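Local coordinates for protein maleylacetoacetate isomerase (Anaeromyxobacter dehalogenans, PDB 4IGJ) that probably isomerises maleylacetoacetate in a glutathione-dependent reaction, as a zeta-class member of the glutathione transferase superfamily, at residues F157-G162 / R198-D203. Sequence-based numbering, arbitrary orientation.
Sequences FFIARG and RRFGLD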
ATOM      1  N   PHE A 157     -12.872  13.899   3.705  1.00 12.66           N
ATOM      2  CA  PHE A 157     -11.756  14.708   3.239  1.00 15.53           C
ATOM      3  C   PHE A 157     -10.688  13.848   2.565  1.00 14.73           C
ATOM      4  O   PHE A 157     -10.231  14.159   1.464  1.00 14.79           O
ATOM      5  CB  PHE A 157     -11.132  15.498   4.390  1.00 16.18           C
ATOM      6  CG  PHE A 157      -9.898  16.255   3.992  1.00 14.91           C
ATOM      7  CD1 PHE A 157      -9.994  17.499   3.385  1.00 17.16           C
ATOM      8  CD2 PHE A 157      -8.636  15.711   4.202  1.00 14.95           C
ATOM      9  CE1 PHE A 157      -8.854  18.190   3.008  1.00 22.11           C
ATOM     10  CE2 PHE A 157      -7.489  16.402   3.828  1.00 19.48           C
ATOM     11  CZ  PHE A 157      -7.602  17.641   3.230  1.00 22.14           C
ATOM     12  N   PHE A 158     -10.282  12.781   3.242  1.00 12.94           N
ATOM     13  CA  PHE A 158      -9.186  11.962   2.735  1.00 13.61           C
ATOM     14  C   PHE A 158      -9.599  11.070   1.573  1.00 14.41           C
ATOM     15  O   PHE A 158      -8.815  10.841   0.652  1.00 14.94           O
ATOM     16  CB  PHE A 158      -8.532  11.166   3.866  1.00 14.43           C
ATOM     17  CG  PHE A 158      -7.589  11.987   4.697  1.00 13.20           C
ATOM     18  CD1 PHE A 158      -6.343  12.344   4.193  1.00 15.06           C
ATOM     19  CD2 PHE A 158      -7.941  12.411   5.967  1.00 14.96           C
ATOM     20  CE1 PHE A 158      -5.476  13.113   4.941  1.00 15.23           C
ATOM     21  CE2 PHE A 158      -7.074  13.178   6.724  1.00 18.73           C
ATOM     22  CZ  PHE A 158      -5.840  13.530   6.206  1.00 17.38           C
ATOM     23  N   ILE A 159     -10.832  10.580   1.591  1.00 12.77           N
ATOM     24  CA  ILE A 159     -11.326   9.829   0.446  1.00 11.11           C
ATOM     25  C   ILE A 159     -11.429  10.708  -0.806  1.00 15.21           C
ATOM     26  O   ILE A 159     -11.003  10.297  -1.885  1.00 15.92           O
ATOM     27  CB  ILE A 159     -12.669   9.145   0.767  1.00 11.01           C
ATOM     28  CG1 ILE A 159     -12.463   8.076   1.852  1.00 12.24           C
ATOM     29  CG2 ILE A 159     -13.291   8.552  -0.491  1.00 13.58           C
ATOM     30  CD1 ILE A 159     -13.756   7.460   2.375  1.00 13.55           C
ATOM     31  N   ALA A 160     -11.970  11.919  -0.656  1.00 13.57           N
ATOM     32  CA  ALA A 160     -12.089  12.853  -1.774  1.00 15.23           C
ATOM     33  C   ALA A 160     -10.711  13.163  -2.345  1.00 15.23           C
ATOM     34  O   ALA A 160     -10.518  13.173  -3.565  1.00 19.23           O
ATOM     35  CB  ALA A 160     -12.790  14.142  -1.334  1.00 16.06           C
ATOM     36  N   ARG A 161      -9.762  13.424  -1.450  1.00 17.56           N
ATOM     37  CA  ARG A 161      -8.378  13.678  -1.838  1.00 23.45           C
ATOM     38  C   ARG A 161      -7.820  12.526  -2.673  1.00 20.91           C
ATOM     39  O   ARG A 161      -7.215  12.744  -3.731  1.00 23.90           O
ATOM     40  CB  ARG A 161      -7.524  13.885  -0.587  1.00 25.47           C
ATOM     41  CG  ARG A 161      -6.047  14.032  -0.866  1.00 33.01           C
ATOM     42  CD  ARG A 161      -5.324  14.631   0.324  1.00 31.96           C
ATOM     43  NE  ARG A 161      -4.029  15.166  -0.070  1.00 40.29           N
ATOM     44  CZ  ARG A 161      -3.820  16.441  -0.371  1.00 43.15           C
ATOM     45  NH1 ARG A 161      -4.820  17.311  -0.307  1.00 40.45           N
ATOM     46  NH2 ARG A 161      -2.612  16.850  -0.726  1.00 50.75           N
ATOM     47  N   GLY A 162      -8.033  11.304  -2.195  1.00 18.57           N
ATOM     48  CA  GLY A 162      -7.601  10.115  -2.907  1.00 17.43           C
ATOM     49  C   GLY A 162      -8.282   9.914  -4.254  1.00 19.86           C
ATOM     50  O   GLY A 162      -7.630   9.579  -5.237  1.00 19.15           O
ATOM     51  N   ARG A 198     -19.360   6.319  -0.917  1.00 12.23           N
ATOM     52  CA  ARG A 198     -20.815   6.455  -0.840  1.00 14.59           C
ATOM     53  C   ARG A 198     -21.299   6.297   0.596  1.00 17.57           C
ATOM     54  O   ARG A 198     -22.121   7.081   1.065  1.00 17.60           O
ATOM     55  CB  ARG A 198     -21.506   5.451  -1.771  1.00 13.98           C
ATOM     56  CG  ARG A 198     -21.277   5.744  -3.244  1.00 16.23           C
ATOM     57  CD  ARG A 198     -22.013   4.775  -4.149  1.00 18.46           C
ATOM     58  NE  ARG A 198     -21.500   4.846  -5.514  1.00 26.32           N
ATOM     59  CZ  ARG A 198     -20.658   3.961  -6.041  1.00 20.99           C
ATOM     60  NH1 ARG A 198     -20.258   2.921  -5.326  1.00 22.27           N
ATOM     61  NH2 ARG A 198     -20.235   4.110  -7.292  1.00 26.22           N
ATOM     62  N   ARG A 199     -20.767   5.302   1.298  1.00 13.97           N
ATOM     63  CA  ARG A 199     -21.098   5.045   2.696  1.00 16.57           C
ATOM     64  C   ARG A 199     -20.967   6.327   3.521  1.00 16.33           C
ATOM     65  O   ARG A 199     -21.818   6.626   4.369  1.00 22.36           O
ATOM     66  CB  ARG A 199     -20.150   3.975   3.238  1.00 19.92           C
ATOM     67  CG  ARG A 199     -20.459   3.448   4.618  1.00 24.28           C
ATOM     68  CD  ARG A 199     -19.902   2.031   4.742  1.00 37.37           C
ATOM     69  NE  ARG A 199     -20.154   1.433   6.046  1.00 42.51           N
ATOM     70  CZ  ARG A 199     -19.356   1.578   7.098  1.00 45.89           C
ATOM     71  NH1 ARG A 199     -18.252   2.311   7.007  1.00 49.11           N
ATOM     72  NH2 ARG A 199     -19.665   0.996   8.245  1.00 48.79           N
ATOM     73  N   PHE A 200     -19.913   7.092   3.246  1.00 15.50           N
ATOM     74  CA  PHE A 200     -19.603   8.298   4.006  1.00 17.13           C
ATOM     75  C   PHE A 200     -20.289   9.538   3.446  1.00 17.55           C
ATOM     76  O   PHE A 200     -20.043  10.650   3.907  1.00 20.75           O
ATOM     77  CB  PHE A 200     -18.085   8.511   4.065  1.00 17.39           C
ATOM     78  CG  PHE A 200     -17.380   7.550   4.975  1.00 18.87           C
ATOM     79  CD1 PHE A 200     -17.655   7.548   6.335  1.00 21.71           C
ATOM     80  CD2 PHE A 200     -16.433   6.662   4.483  1.00 16.75           C
ATOM     81  CE1 PHE A 200     -17.012   6.660   7.188  1.00 26.76           C
ATOM     82  CE2 PHE A 200     -15.782   5.771   5.328  1.00 19.99           C
ATOM     83  CZ  PHE A 200     -16.071   5.772   6.682  1.00 27.89           C
ATOM     84  N   GLY A 201     -21.149   9.344   2.455  1.00 17.05           N
ATOM     85  CA  GLY A 201     -21.917  10.436   1.885  1.00 20.86           C
ATOM     86  C   GLY A 201     -21.100  11.401   1.054  1.00 21.47           C
ATOM     87  O   GLY A 201     -21.465  12.573   0.905  1.00 23.51           O
ATOM     88  N   LEU A 202     -19.986  10.924   0.506  1.00 17.43           N
ATOM     89  CA  LEU A 202     -19.179  11.776  -0.358  1.00 17.17           C
ATOM     90  C   LEU A 202     -19.804  11.882  -1.742  1.00 19.34           C
ATOM     91  O   LEU A 202     -20.163  10.872  -2.347  1.00 22.13           O
ATOM     92  CB  LEU A 202     -17.752  11.244  -0.471  1.00 18.55           C
ATOM     93  CG  LEU A 202     -16.780  12.112  -1.263  1.00 21.40           C
ATOM     94  CD1 LEU A 202     -16.526  13.418  -0.526  1.00 17.73           C
ATOM     95  CD2 LEU A 202     -15.472  11.356  -1.522  1.00 19.65           C
ATOM     96  N   ASP A 203     -19.937  13.103  -2.248  1.00 24.98           N
ATOM     97  CA  ASP A 203     -20.485  13.294  -3.583  1.00 25.64           C
ATOM     98  C   ASP A 203     -19.478  12.880  -4.651  1.00 23.38           C
ATOM     99  O   ASP A 203     -18.342  13.362  -4.661  1.00 22.55           O
ATOM    100  CB  ASP A 203     -20.913  14.744  -3.805  1.00 32.14           C
ATOM    101  CG  ASP A 203     -21.380  14.995  -5.228  1.00 31.55           C
ATOM    102  OD1 ASP A 203     -22.524  14.611  -5.554  1.00 45.02           O
ATOM    103  OD2 ASP A 203     -20.599  15.567  -6.017  1.00 41.07           O
TER
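F200, the first residue to leave helical geometry after helix 185-199, meets I159 of helix 150-171 through the CD2 and CE2 atoms of its ring. The CD1 methyl of I159 lies 3.5 Å from F200 CD2 and 4.0 Å from F200 CE2, approaching the ring obliquely, and the two side chains cross at about a right angle. In I159, CG1 stands anti to the carbonyl carbon (chi1 -65°) and an extended chi2 of 173° carries CD1 out to the ring. Next comes G201, with positive phi, the C-prime residue of the Schellman motif that ends the helix: G201 N bonds to R198 O at 2.8 Å and L202 N to A197 O. L202, the next residue, packs against helix 150-171. With CG anti to the backbone N (chi1 -175°), it sends both methyls to that helix. Its CD2 sits 3.7 Å from I159 CG2 and equally close to the backbone N of A160, while A160 CB is 3.9 Å from L202 CD1 as well as from L202 CD2. I159 therefore serves two neighbours with separate branches, CD1 for the phenylalanine and CG2 for the leucine. The side chains meet by apolar packing alone, but just beside them F200 O accepts a hydrogen bond from R156 NH1. Both helices belong to the all-helical C-terminal domain of the GST fold; the C-terminal end of helix 185-199 and the turn after it pack against the middle of helix 150-171, whose F157, F158 and R161 touch the second subunit, R161 being also a glutathione-binding residue.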